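Local coordinates for protein beta-lactamase Rm3 (Uncultured bacterium, PDB 5IQK) that probably hydrolyses the beta-lactam ring of antibiotics as a zinc-dependent subclass B3 metallo-beta-lactamase and so confers resistance, at residues H77-H82 with H120-Y125; E51-I56 with L86-R91; V70-N75 with L96-P101; H150-H155 with Y177-N182; Y24-K29 with A58-L63. All coordinates share one frame; numbering follows the deposited sequence.

Contact 1 of 5, residues H77-H82 with H120-Y125. With ZN (zinc ion), chain C; ZN (zinc ion), chain D; ZN (zinc ion), chain F.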
# COMPACT_ATOMS: atom_id res chain seq x y z
N HIS A 77 -1.55 -3.48 -4.08
CA HIS A 77 -1.66 -4.77 -4.79
C HIS A 77 -2.93 -5.53 -4.39
O HIS A 77 -3.64 -5.15 -3.46
CB HIS A 77 -0.41 -5.64 -4.58
CG HIS A 77 -0.18 -6.13 -3.18
ND1 HIS A 77 0.38 -5.34 -2.20
CD2 HIS A 77 -0.33 -7.36 -2.62
CE1 HIS A 77 0.52 -6.05 -1.09
NE2 HIS A 77 0.09 -7.27 -1.31
N GLY A 78 -3.20 -6.62 -5.11
CA GLY A 78 -4.50 -7.27 -5.11
C GLY A 78 -4.79 -8.27 -4.00
O GLY A 78 -5.84 -8.91 -4.01
N HIS A 79 -3.88 -8.43 -3.06
CA HIS A 79 -4.16 -9.31 -1.94
C HIS A 79 -5.29 -8.78 -1.08
O HIS A 79 -5.47 -7.57 -0.97
CB HIS A 79 -2.92 -9.50 -1.08
CG HIS A 79 -1.91 -10.45 -1.66
ND1 HIS A 79 -0.58 -10.39 -1.34
CD2 HIS A 79 -2.05 -11.47 -2.55
CE1 HIS A 79 0.07 -11.35 -1.97
NE2 HIS A 79 -0.79 -12.01 -2.72
N ILE A 80 -6.02 -9.71 -0.47
CA ILE A 80 -7.21 -9.37 0.32
C ILE A 80 -6.93 -8.37 1.45
O ILE A 80 -7.83 -7.62 1.84
CB ILE A 80 -7.85 -10.67 0.91
CG1 ILE A 80 -9.17 -10.36 1.62
CG2 ILE A 80 -6.88 -11.40 1.85
CD1 ILE A 80 -10.05 -11.60 1.85
N ASP A 81 -5.72 -8.34 1.99
CA ASP A 81 -5.45 -7.45 3.12
C ASP A 81 -5.17 -6.01 2.69
O ASP A 81 -4.91 -5.16 3.55
CB ASP A 81 -4.29 -7.97 3.98
CG ASP A 81 -3.01 -8.20 3.18
OD1 ASP A 81 -3.12 -8.72 2.06
OD2 ASP A 81 -1.90 -7.87 3.67
N HIS A 82 -5.21 -5.73 1.38
CA HIS A 82 -5.09 -4.35 0.87
C HIS A 82 -6.29 -3.99 -0.01
O HIS A 82 -6.68 -2.82 -0.12
CB HIS A 82 -3.77 -4.19 0.10
CG HIS A 82 -2.57 -4.59 0.90
ND1 HIS A 82 -1.96 -3.75 1.81
CD2 HIS A 82 -1.93 -5.78 1.01
CE1 HIS A 82 -0.97 -4.39 2.41
NE2 HIS A 82 -0.93 -5.63 1.94
N HIS A 120 -4.64 -19.74 -4.31
CA HIS A 120 -5.16 -20.94 -3.65
C HIS A 120 -4.96 -20.89 -2.13
O HIS A 120 -5.28 -21.86 -1.44
CB HIS A 120 -4.49 -22.23 -4.23
CG HIS A 120 -5.32 -23.47 -4.11
ND1 HIS A 120 -4.76 -24.74 -4.18
CD2 HIS A 120 -6.65 -23.65 -3.97
CE1 HIS A 120 -5.72 -25.63 -4.08
NE2 HIS A 120 -6.88 -25.00 -3.95
N ALA A 121 -4.45 -19.78 -1.61
CA ALA A 121 -4.10 -19.70 -0.19
C ALA A 121 -4.65 -18.44 0.48
O ALA A 121 -4.23 -18.10 1.58
CB ALA A 121 -2.58 -19.77 -0.01
N LEU A 122 -5.59 -17.78 -0.18
CA LEU A 122 -6.27 -16.61 0.41
C LEU A 122 -7.77 -16.68 0.12
O LEU A 122 -8.19 -17.25 -0.89
CB LEU A 122 -5.67 -15.31 -0.14
CG LEU A 122 -4.25 -14.92 0.31
CD1 LEU A 122 -3.73 -13.70 -0.43
CD2 LEU A 122 -4.19 -14.70 1.81
N PRO A 123 -8.60 -16.11 1.01
CA PRO A 123 -10.04 -16.12 0.77
C PRO A 123 -10.45 -15.18 -0.36
O PRO A 123 -9.70 -14.25 -0.67
CB PRO A 123 -10.63 -15.62 2.10
CG PRO A 123 -9.50 -15.65 3.10
CD PRO A 123 -8.25 -15.48 2.30
N LYS A 124 -11.61 -15.42 -0.96
CA LYS A 124 -12.18 -14.46 -1.91
C LYS A 124 -12.61 -13.21 -1.14
O LYS A 124 -12.87 -13.29 0.06
CB LYS A 124 -13.37 -15.05 -2.66
CG LYS A 124 -13.05 -16.30 -3.47
CD LYS A 124 -14.28 -16.89 -4.14
CE LYS A 124 -13.94 -18.23 -4.80
NZ LYS A 124 -15.00 -18.70 -5.75
N TYR A 125 -12.68 -12.07 -1.83
CA TYR A 125 -13.16 -10.83 -1.21
C TYR A 125 -14.13 -10.09 -2.16
O TYR A 125 -14.25 -10.46 -3.33
CB TYR A 125 -11.98 -9.94 -0.81
CG TYR A 125 -11.03 -9.52 -1.93
CD1 TYR A 125 -11.33 -8.42 -2.74
CD2 TYR A 125 -9.83 -10.17 -2.12
CE1 TYR A 125 -10.46 -8.02 -3.76
CE2 TYR A 125 -8.94 -9.78 -3.13
CZ TYR A 125 -9.26 -8.71 -3.94
OH TYR A 125 -8.38 -8.32 -4.94
ZN ZN C . 0.43 -9.00 -0.22
ZN ZN D . -0.24 -7.34 2.74
ZN ZN F . -2.67 -25.43 -4.53
O HOH W 1 -0.07 -9.10 1.60
O HOH W 2 1.78 -7.68 1.53
O HOH W 3 -1.60 -24.56 -3.00
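Tyr125 and Ile80 slide past each other in opposite directions, so that the tyrosine reaches the loop carrying the zinc ligands. Its CB lies against the end of the isoleucine, 3.7 Å from Ile80 CD1. The ring continues the contact: CD2 is 3.7 Å from Ile80 CB, and at the ring edge CE2 comes within 3.3 Å of Gly78 O. At the tip, Tyr125 OH donates to Gly78 O at 2.8 Å, tilted 22° from the carbonyl plane. A phenol suits this place because it combines a greasy flank with a polar end. Leu122 crosses His79 at about a right angle and brings CD1 to 3.5 Å from His79 CD2, while His79 NE2 is bonded to Asp116. The loop is the HxHxDH signature of the superfamily: His77 and His79, with His155, hold one zinc ion, while Asp81 and His82, with His223, hold the other. His120 ND1 binds a third zinc ion well away from this pair. One hydroxyl bond and an apolar cover thus give the Gly78 carbonyl a partner and flank His79, which probably helps to position the metal ligands.

Contact 2 of 5, residues E51-I56 with L86-R91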
# COMPACT_ATOMS: atom_id res chain seq x y z
N GLU A 51 -13.00 -6.28 6.54
CA GLU A 51 -13.40 -5.75 7.83
C GLU A 51 -12.60 -4.49 8.22
O GLU A 51 -12.83 -3.91 9.29
CB GLU A 51 -13.28 -6.83 8.92
CG GLU A 51 -11.86 -7.37 9.13
CD GLU A 51 -11.54 -8.61 8.30
OE1 GLU A 51 -11.99 -8.72 7.14
OE2 GLU A 51 -10.81 -9.48 8.82
N SER A 52 -11.70 -4.05 7.35
CA SER A 52 -10.98 -2.80 7.59
C SER A 52 -11.76 -1.58 7.14
O SER A 52 -11.55 -0.50 7.66
CB SER A 52 -9.63 -2.79 6.90
OG SER A 52 -8.80 -3.82 7.39
N ALA A 53 -12.64 -1.76 6.15
CA ALA A 53 -13.34 -0.63 5.55
C ALA A 53 -14.10 0.24 6.57
O ALA A 53 -13.96 1.46 6.54
CB ALA A 53 -14.29 -1.12 4.45
N PRO A 54 -14.86 -0.37 7.50
CA PRO A 54 -15.52 0.52 8.47
C PRO A 54 -14.55 1.27 9.38
O PRO A 54 -14.88 2.36 9.86
CB PRO A 54 -16.40 -0.44 9.30
CG PRO A 54 -16.47 -1.70 8.53
CD PRO A 54 -15.27 -1.78 7.67
N LYS A 55 -13.40 0.67 9.64
CA LYS A 55 -12.41 1.30 10.50
C LYS A 55 -11.76 2.47 9.78
O LYS A 55 -11.57 3.52 10.37
CB LYS A 55 -11.36 0.29 10.93
CG LYS A 55 -11.92 -0.78 11.85
CD LYS A 55 -10.81 -1.55 12.54
CE LYS A 55 -11.37 -2.64 13.42
NZ LYS A 55 -10.32 -3.18 14.35
N ILE A 56 -11.44 2.27 8.51
CA ILE A 56 -10.88 3.36 7.70
C ILE A 56 -11.84 4.54 7.61
O ILE A 56 -11.44 5.69 7.80
CB ILE A 56 -10.52 2.87 6.29
CG1 ILE A 56 -9.35 1.88 6.37
CG2 ILE A 56 -10.17 4.06 5.40
CD1 ILE A 56 -9.06 1.10 5.05
N LEU A 86 -11.93 -2.48 -0.42
CA LEU A 86 -12.12 -1.52 -1.52
C LEU A 86 -13.55 -1.39 -2.03
O LEU A 86 -14.00 -0.29 -2.32
CB LEU A 86 -11.22 -1.88 -2.69
CG LEU A 86 -9.73 -1.66 -2.46
CD1 LEU A 86 -8.96 -2.09 -3.72
CD2 LEU A 86 -9.49 -0.19 -2.14
N ALA A 87 -14.28 -2.50 -2.14
CA ALA A 87 -15.66 -2.43 -2.62
C ALA A 87 -16.53 -1.53 -1.74
O ALA A 87 -17.34 -0.74 -2.25
CB ALA A 87 -16.27 -3.82 -2.69
N GLU A 88 -16.36 -1.63 -0.43
CA GLU A 88 -17.15 -0.82 0.50
C GLU A 88 -16.75 0.65 0.44
O GLU A 88 -17.61 1.53 0.47
CB GLU A 88 -17.01 -1.35 1.94
CG GLU A 88 -17.78 -0.52 2.97
CD GLU A 88 -17.95 -1.23 4.31
OE1 GLU A 88 -17.42 -2.35 4.47
OE2 GLU A 88 -18.62 -0.67 5.20
N LEU A 89 -15.45 0.91 0.38
CA LEU A 89 -14.96 2.28 0.30
C LEU A 89 -15.46 2.94 -0.99
O LEU A 89 -15.88 4.11 -0.97
CB LEU A 89 -13.44 2.31 0.37
CG LEU A 89 -12.88 1.88 1.72
CD1 LEU A 89 -11.37 1.71 1.66
CD2 LEU A 89 -13.28 2.89 2.82
N GLN A 90 -15.46 2.18 -2.08
CA GLN A 90 -15.99 2.69 -3.34
C GLN A 90 -17.48 3.01 -3.24
O GLN A 90 -17.92 4.07 -3.66
CB GLN A 90 -15.75 1.70 -4.47
CG GLN A 90 -16.48 2.03 -5.76
CD GLN A 90 -15.85 1.33 -6.95
OE1 GLN A 90 -16.21 0.20 -7.28
NE2 GLN A 90 -14.91 2.01 -7.60
N ARG A 91 -18.25 2.10 -2.66
CA ARG A 91 -19.69 2.32 -2.52
C ARG A 91 -19.99 3.56 -1.70
O ARG A 91 -20.92 4.31 -2.02
CB ARG A 91 -20.37 1.11 -1.89
CG ARG A 91 -20.68 -0.01 -2.86
CD ARG A 91 -21.68 -0.98 -2.25
NE ARG A 91 -21.25 -1.46 -0.94
CZ ARG A 91 -20.45 -2.51 -0.75
NH1 ARG A 91 -19.97 -3.17 -1.80
NH2 ARG A 91 -20.11 -2.88 0.47
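Ala53 meets Glu88 and Leu89 where two helices come side by side, their backbones nearest at Ala53 and Leu89. The close-packed part is the stem of Glu88. This residue carries its CG anti to the backbone N (chi1 178°) and stays extended beyond it, which lays its whole aliphatic stem across the Ala53 methyl: Glu88 CB is 3.7 Å from Ala53 CB, and OE1 comes to 3.4 Å from the same carbon. The small methyl of Ala53 lets the helices approach this far.

The buried apolar side is looser. Ala53 CB is 4.3 Å from Leu89 CG, while Leu89 CD2 lies 4.0 Å from Ala53 O. Deeper in, Ile56 and Leu89 cross at about a right angle and touch by their ends, CD1 to CD1 at 4.1 Å. Both branched chains suit an interior that asks for bulk without polarity.

At the solvent margin, the Glu88 side chain crosses that of the exposed Pro54 at about a right angle, with OE1 3.9 Å from Pro54 CD. A glutamate serves at such a margin because its methylenes can pack while its charged end stays at the border of the protein. The pair is held by van der Waals contact alone.

Both helices rest on the seven-stranded mixed sheet, for Ile56 and Leu89 each touch Leu44 of strand 42-45, and Leu89 also reaches Ile73 of strand 70-74, which Leu86 touches as well.

Contact 3 of 5, residues V70-N75 with L96-P101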
# COMPACT_ATOMS: atom_id res chain seq x y z
N VAL A 70 -13.96 11.64 -0.70
CA VAL A 70 -12.92 10.90 -1.40
C VAL A 70 -13.30 10.76 -2.86
O VAL A 70 -14.35 10.24 -3.19
CB VAL A 70 -12.71 9.51 -0.76
CG1 VAL A 70 -11.84 8.62 -1.66
CG2 VAL A 70 -12.09 9.67 0.60
N LYS A 71 -12.44 11.23 -3.76
CA LYS A 71 -12.78 11.22 -5.18
C LYS A 71 -11.93 10.25 -5.98
O LYS A 71 -12.23 9.96 -7.13
CB LYS A 71 -12.68 12.63 -5.74
CG LYS A 71 -13.71 13.55 -5.07
CD LYS A 71 -13.93 14.86 -5.78
CE LYS A 71 -14.87 15.73 -4.95
NZ LYS A 71 -15.95 14.91 -4.32
N LEU A 72 -10.88 9.73 -5.36
CA LEU A 72 -10.03 8.72 -6.00
C LEU A 72 -9.46 7.78 -4.95
O LEU A 72 -8.97 8.23 -3.92
CB LEU A 72 -8.90 9.39 -6.77
CG LEU A 72 -7.89 8.49 -7.51
CD1 LEU A 72 -8.55 7.62 -8.57
CD2 LEU A 72 -6.79 9.34 -8.10
N ILE A 73 -9.54 6.49 -5.22
CA ILE A 73 -8.97 5.47 -4.35
C ILE A 73 -7.87 4.72 -5.11
O ILE A 73 -8.09 4.29 -6.24
CB ILE A 73 -10.03 4.46 -3.89
CG1 ILE A 73 -11.17 5.18 -3.16
CG2 ILE A 73 -9.39 3.37 -3.02
CD1 ILE A 73 -12.35 4.29 -2.85
N LEU A 74 -6.69 4.61 -4.50
CA LEU A 74 -5.55 3.93 -5.12
C LEU A 74 -5.27 2.60 -4.45
O LEU A 74 -5.46 2.45 -3.25
CB LEU A 74 -4.30 4.80 -5.06
CG LEU A 74 -4.55 6.23 -5.55
CD1 LEU A 74 -3.28 7.06 -5.43
CD2 LEU A 74 -5.08 6.25 -6.97
N ASN A 75 -4.82 1.64 -5.24
CA ASN A 75 -4.46 0.32 -4.74
C ASN A 75 -2.96 0.08 -4.85
O ASN A 75 -2.31 0.57 -5.78
CB ASN A 75 -5.24 -0.76 -5.50
CG ASN A 75 -4.78 -2.17 -5.15
OD1 ASN A 75 -4.25 -2.89 -6.00
ND2 ASN A 75 -4.96 -2.55 -3.89
N LEU A 96 -13.73 6.30 -8.16
CA LEU A 96 -13.06 5.29 -8.97
C LEU A 96 -11.86 4.73 -8.23
O LEU A 96 -11.25 5.42 -7.42
CB LEU A 96 -12.62 5.86 -10.31
CG LEU A 96 -13.78 6.16 -11.25
CD1 LEU A 96 -13.34 7.10 -12.36
CD2 LEU A 96 -14.32 4.85 -11.81
N VAL A 97 -11.52 3.47 -8.53
CA VAL A 97 -10.34 2.83 -7.96
C VAL A 97 -9.26 2.65 -9.04
O VAL A 97 -9.54 2.14 -10.12
CB VAL A 97 -10.68 1.45 -7.35
CG1 VAL A 97 -9.43 0.71 -6.99
CG2 VAL A 97 -11.57 1.61 -6.11
N ALA A 98 -8.04 3.08 -8.75
CA ALA A 98 -6.95 2.90 -9.69
C ALA A 98 -6.02 1.78 -9.22
O ALA A 98 -5.62 1.74 -8.06
CB ALA A 98 -6.17 4.19 -9.88
N ALA A 99 -5.70 0.87 -10.13
CA ALA A 99 -4.85 -0.27 -9.82
C ALA A 99 -4.10 -0.67 -11.07
O ALA A 99 -4.50 -0.32 -12.18
CB ALA A 99 -5.67 -1.43 -9.30
N SER A 100 -3.02 -1.44 -10.90
CA SER A 100 -2.26 -1.93 -12.05
C SER A 100 -3.12 -2.87 -12.89
O SER A 100 -4.11 -3.42 -12.40
CB SER A 100 -1.00 -2.66 -11.59
OG SER A 100 -1.33 -3.88 -10.95
N PRO A 101 -2.76 -3.05 -14.17
CA PRO A 101 -3.50 -4.00 -15.01
C PRO A 101 -3.59 -5.37 -14.35
O PRO A 101 -4.65 -5.98 -14.34
CB PRO A 101 -2.66 -4.04 -16.29
CG PRO A 101 -2.10 -2.66 -16.37
CD PRO A 101 -1.78 -2.26 -14.95
O HOH W 4 -2.44 -1.89 -8.05
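Ile73 holds CG2 anti to its backbone N (chi1 -58°), whereas Val97 (chi1 170°) has its CG2 beside N. These torsions bring Val97 CG2 to 3.9 Å from Ile73 CB and 4.2 Å from Ile73 CG2, the two chains crossing at a slant. Beta-branched residues suit the position because they fill the space beside the main chain of an extended strand. On the face turned the other way, Leu74 brings CD2 to 3.7 Å from Ala98 CB. There the small Ala98 touches Phe140 of strand 139-142, as does Leu72.

Strands 70-74 and 96-99 run parallel. Ile73 N donates to Leu96 O at 3.0 Å, Ile73 O accepts from Ala98 N at 2.8 Å, and Asn75 N donates to Ala98 O at 2.9 Å. Ile73 O also receives a CA-H contact from Val97. Helices 80-83 and 86-93 make the connection between the strands, a beta-alpha-beta crossover, and helix 86-93 covers the face bearing Ile73 and Val97.

Beyond the strands an ordered water accepts from Ser100 N at 2.9 Å and lies 2.9 Å from Asn75 OD1. Asn75 ND2 bonds to His77 O. Through this bond Asn75 ties the end of its strand to the first zinc-binding histidine, consistent with a second-shell part in shaping the metal loop.

Contact 4 of 5, residues H150-H155 with Y177-N182. With ZN (zinc ion), chain C.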
# COMPACT_ATOMS: atom_id res chain seq x y z
N HIS A 150 4.21 3.92 -9.67
CA HIS A 150 5.47 3.28 -10.02
C HIS A 150 5.28 1.78 -9.93
O HIS A 150 4.97 1.26 -8.86
CB HIS A 150 6.59 3.73 -9.09
CG HIS A 150 6.77 5.21 -9.03
ND1 HIS A 150 7.64 5.89 -9.86
CD2 HIS A 150 6.16 6.15 -8.27
CE1 HIS A 150 7.57 7.19 -9.60
NE2 HIS A 150 6.68 7.37 -8.64
N ALA A 151 5.47 1.08 -11.04
CA ALA A 151 5.33 -0.37 -11.02
C ALA A 151 6.38 -0.99 -10.09
O ALA A 151 7.58 -0.79 -10.30
CB ALA A 151 5.46 -0.95 -12.43
N THR A 152 5.92 -1.71 -9.06
CA THR A 152 6.84 -2.41 -8.15
C THR A 152 6.38 -3.83 -7.82
O THR A 152 6.09 -4.16 -6.67
CB THR A 152 7.06 -1.61 -6.82
OG1 THR A 152 5.81 -1.40 -6.15
CG2 THR A 152 7.74 -0.27 -7.10
N PRO A 153 6.34 -4.68 -8.83
CA PRO A 153 5.93 -6.08 -8.64
C PRO A 153 7.01 -6.94 -7.96
O PRO A 153 8.14 -6.48 -7.72
CB PRO A 153 5.68 -6.57 -10.07
CG PRO A 153 6.63 -5.78 -10.88
CD PRO A 153 6.69 -4.41 -10.24
N GLY A 154 6.65 -8.18 -7.67
CA GLY A 154 7.57 -9.13 -7.06
C GLY A 154 6.87 -9.91 -5.96
O GLY A 154 6.78 -11.13 -6.01
N HIS A 155 6.37 -9.19 -4.96
CA HIS A 155 5.53 -9.78 -3.94
C HIS A 155 4.24 -10.27 -4.59
O HIS A 155 3.68 -11.30 -4.19
CB HIS A 155 5.27 -8.76 -2.81
CG HIS A 155 4.21 -9.16 -1.83
ND1 HIS A 155 4.47 -9.97 -0.75
CD2 HIS A 155 2.90 -8.83 -1.75
CE1 HIS A 155 3.36 -10.14 -0.05
NE2 HIS A 155 2.40 -9.44 -0.63
N TYR A 177 4.35 5.99 -0.80
CA TYR A 177 3.61 4.84 -0.30
C TYR A 177 4.21 3.64 -1.01
O TYR A 177 3.98 3.47 -2.21
CB TYR A 177 2.11 4.96 -0.58
CG TYR A 177 1.26 3.90 0.09
CD1 TYR A 177 0.64 4.15 1.31
CD2 TYR A 177 1.09 2.64 -0.47
CE1 TYR A 177 -0.14 3.20 1.94
CE2 TYR A 177 0.32 1.66 0.15
CZ TYR A 177 -0.29 1.95 1.35
OH TYR A 177 -1.06 1.00 1.97
N ALA A 178 4.99 2.84 -0.29
CA ALA A 178 5.70 1.72 -0.91
C ALA A 178 4.91 0.43 -0.75
O ALA A 178 4.49 0.07 0.35
CB ALA A 178 7.08 1.56 -0.32
N ASP A 179 4.72 -0.25 -1.86
CA ASP A 179 4.06 -1.54 -1.81
C ASP A 179 4.95 -2.56 -1.10
O ASP A 179 6.16 -2.38 -0.98
CB ASP A 179 3.72 -2.04 -3.21
CG ASP A 179 2.75 -3.21 -3.18
OD1 ASP A 179 2.06 -3.38 -2.13
OD2 ASP A 179 2.68 -3.95 -4.17
N SER A 180 4.33 -3.63 -0.62
CA SER A 180 5.07 -4.80 -0.15
C SER A 180 6.02 -5.28 -1.22
O SER A 180 5.64 -5.39 -2.38
CB SER A 180 4.10 -5.94 0.20
OG SER A 180 3.19 -5.54 1.20
N ILE A 181 7.26 -5.57 -0.83
CA ILE A 181 8.25 -6.18 -1.72
C ILE A 181 8.92 -7.36 -1.02
O ILE A 181 10.06 -7.74 -1.36
CB ILE A 181 9.32 -5.16 -2.17
CG1 ILE A 181 9.88 -4.42 -0.96
CG2 ILE A 181 8.72 -4.18 -3.16
CD1 ILE A 181 11.06 -3.54 -1.29
N ASN A 182 8.22 -7.95 -0.06
CA ASN A 182 8.76 -9.08 0.66
C ASN A 182 8.44 -10.40 -0.05
O ASN A 182 7.29 -10.65 -0.44
CB ASN A 182 8.27 -9.10 2.12
CG ASN A 182 6.74 -9.13 2.26
OD1 ASN A 182 6.00 -8.57 1.45
ND2 ASN A 182 6.27 -9.77 3.33
ZN ZN C . 0.43 -9.00 -0.22
O HOH W 5 5.77 -6.25 -5.01
O HOH W 2 1.78 -7.68 1.53
O HOH W 1 -0.07 -9.10 1.60
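Ser180 and Asn182 take hold of the His155 imidazole from two directions. This is a loop-against-loop contact at the strand ends of the metallo-beta-lactamase fold: the touching loops follow strands 145-151 and 171-178 of the five-stranded sheet, and His155 is the third histidine on the zinc ion that His77 and His79 also bind.

Ser180 lies over one face of the ring, offset toward the rim, its CB 3.8 Å from the centroid in a CH-pi contact; a small serine can lie this close over the face while its OG turns toward the metal-bound water. Asn182 instead works at the edge. Its backbone O accepts from His155 ND1 at 2.9 Å, within 6° of the ring plane and in the carbonyl plane. Its amide lies alongside, pointing the same way, with the planes 12° apart. A CG anti to the backbone N (chi1 169°) swings the histidine out to these partners, and its other nitrogen, NE2, binds the zinc ion at 2.0 Å. Fixed by a bond at ND1 and by a carbon over its face, the ring has little freedom to turn, and the accepting carbonyl would probably strengthen NE2 as a ligand.

An ordered water bridges Thr152 O, His155 N and Ser180 O, joining the backbones. Asp179 OD1 bonds His77 ND1, so this loop also orients a second ligand. Ser180 OG lies 2.6 Å from a water that itself stands 2.6 Å from the zinc ion.

Contact 5 of 5, residues Y24-K29 with A58-L63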
# COMPACT_ATOMS: atom_id res chain seq x y z
N TYR A 24 -2.47 12.08 5.69
CA TYR A 24 -2.86 11.52 6.99
C TYR A 24 -2.84 10.00 6.96
O TYR A 24 -3.13 9.40 5.92
CB TYR A 24 -4.25 11.95 7.39
CG TYR A 24 -4.43 13.45 7.48
CD1 TYR A 24 -4.43 14.08 8.71
CD2 TYR A 24 -4.60 14.22 6.34
CE1 TYR A 24 -4.59 15.45 8.81
CE2 TYR A 24 -4.76 15.59 6.44
CZ TYR A 24 -4.76 16.20 7.68
OH TYR A 24 -4.92 17.56 7.78
N TYR A 25 -2.58 9.38 8.11
CA TYR A 25 -2.73 7.92 8.27
C TYR A 25 -4.13 7.57 8.79
O TYR A 25 -4.57 8.11 9.81
CB TYR A 25 -1.68 7.38 9.23
CG TYR A 25 -1.62 5.86 9.27
CD1 TYR A 25 -0.89 5.16 8.32
CD2 TYR A 25 -2.29 5.14 10.24
CE1 TYR A 25 -0.82 3.76 8.34
CE2 TYR A 25 -2.23 3.73 10.29
CZ TYR A 25 -1.50 3.07 9.33
OH TYR A 25 -1.44 1.69 9.35
N VAL A 26 -4.84 6.68 8.09
CA VAL A 26 -6.19 6.30 8.50
C VAL A 26 -6.37 4.78 8.54
O VAL A 26 -7.50 4.27 8.55
CB VAL A 26 -7.27 6.90 7.56
CG1 VAL A 26 -7.32 8.41 7.72
CG2 VAL A 26 -6.99 6.53 6.12
N GLY A 27 -5.24 4.06 8.61
CA GLY A 27 -5.24 2.61 8.59
C GLY A 27 -5.33 1.96 9.97
O GLY A 27 -5.87 2.52 10.93
N MET A 28 -4.82 0.73 10.04
CA MET A 28 -4.91 -0.12 11.22
C MET A 28 -3.50 -0.42 11.75
O MET A 28 -2.51 0.05 11.20
CB MET A 28 -5.65 -1.43 10.88
CG MET A 28 -7.15 -1.31 10.64
SD MET A 28 -7.63 -0.22 9.27
CE MET A 28 -6.68 -0.91 7.90
N LYS A 29 -3.40 -1.24 12.80
CA LYS A 29 -2.10 -1.51 13.39
C LYS A 29 -1.16 -2.27 12.44
O LYS A 29 0.06 -2.12 12.52
CB LYS A 29 -2.26 -2.30 14.69
CG LYS A 29 -1.10 -2.13 15.64
CD LYS A 29 -1.03 -0.72 16.18
CE LYS A 29 -2.07 -0.49 17.29
NZ LYS A 29 -2.09 0.91 17.78
N ALA A 58 -14.31 5.27 9.68
CA ALA A 58 -14.42 5.88 11.00
C ALA A 58 -13.22 6.79 11.26
O ALA A 58 -13.36 7.88 11.82
CB ALA A 58 -14.52 4.81 12.07
N ASN A 59 -12.04 6.33 10.83
CA ASN A 59 -10.80 7.08 10.99
C ASN A 59 -10.77 8.37 10.16
O ASN A 59 -10.24 9.38 10.61
CB ASN A 59 -9.58 6.21 10.63
CG ASN A 59 -9.26 5.19 11.71
OD1 ASN A 59 -9.74 5.28 12.83
ND2 ASN A 59 -8.40 4.22 11.37
N ILE A 60 -11.31 8.32 8.94
CA ILE A 60 -11.41 9.51 8.11
C ILE A 60 -12.27 10.56 8.83
O ILE A 60 -11.90 11.72 8.90
CB ILE A 60 -11.99 9.19 6.72
CG1 ILE A 60 -11.01 8.32 5.93
CG2 ILE A 60 -12.32 10.47 5.94
CD1 ILE A 60 -11.58 7.78 4.64
N GLY A 61 -13.40 10.11 9.38
CA GLY A 61 -14.29 10.98 10.13
C GLY A 61 -13.67 11.58 11.38
O GLY A 61 -13.87 12.76 11.69
N ALA A 62 -12.91 10.76 12.10
CA ALA A 62 -12.29 11.18 13.36
C ALA A 62 -11.32 12.33 13.12
O ALA A 62 -11.11 13.18 13.99
CB ALA A 62 -11.59 10.01 14.03
N LEU A 63 -10.74 12.37 11.92
CA LEU A 63 -9.83 13.43 11.52
C LEU A 63 -10.58 14.70 11.12
O LEU A 63 -9.97 15.75 10.92
CB LEU A 63 -8.96 12.98 10.35
CG LEU A 63 -7.87 11.96 10.71
CD1 LEU A 63 -7.13 11.52 9.45
CD2 LEU A 63 -6.91 12.52 11.74
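Helix 53-62 closes over the end of strand 23-25 and the turn that follows it, with Val26 as the meeting point. Its CG1 reaches Leu63 CD1 at 3.6 Å and Ile60 CG1 at 4.1 Å, crossing both chains obliquely, while its CB lies 3.9 Å from Asn59 CB. A compact beta-branched residue fits between successive turns of a helix in this way. Leu63, one turn after Asn59, also extends its CD1 to Tyr24, 3.6 Å from the tyrosine CB, the two chains sliding past each other in opposite directions; the Tyr24 ring goes on to meet Phe65 edge-to-face. In the layered alpha-beta fold of this superfamily such helices lie against the sheets, and here Ile60 and Val26 both touch Leu35 of the neighbouring strand 34-36. The polar part is Asn59. With CG beside its own backbone N (chi1 -75°), its ND2 reaches across to donate to Val26 O at 3.0 Å. The bond is nearly straight at the hydrogen, 172°, and the acceptor lies in the amide plane, yet the nitrogen sits well above the carbonyl plane. Across the turn, Tyr25 OH donates to Met28 O at 2.7 Å, closing the loop within its own segment.

Overall arrangement
Along the chain contact 5 opens first and its segments alternate with those of contact 2; contacts 2, 1 and 3 interleave likewise, and contact 4 follows. Helix 53-62 serves both contacts 5 and 2, whose centres are 12 Å apart, and helix 86-93 carries contact 2 onto the strands of contact 3, with centres 13 Å apart. Strands 23-25, 70-74 and 96-99 belong to one seven-stranded sheet, whereas contact 4 extends from the five-stranded one. Contacts 1 and 4, centred 16 Å apart, share a zinc ion and bond through His77 and Asp179. The metal centre thus forms where loops from the two sheets meet, while contacts 2, 3 and 5 join helices to the seven-stranded sheet.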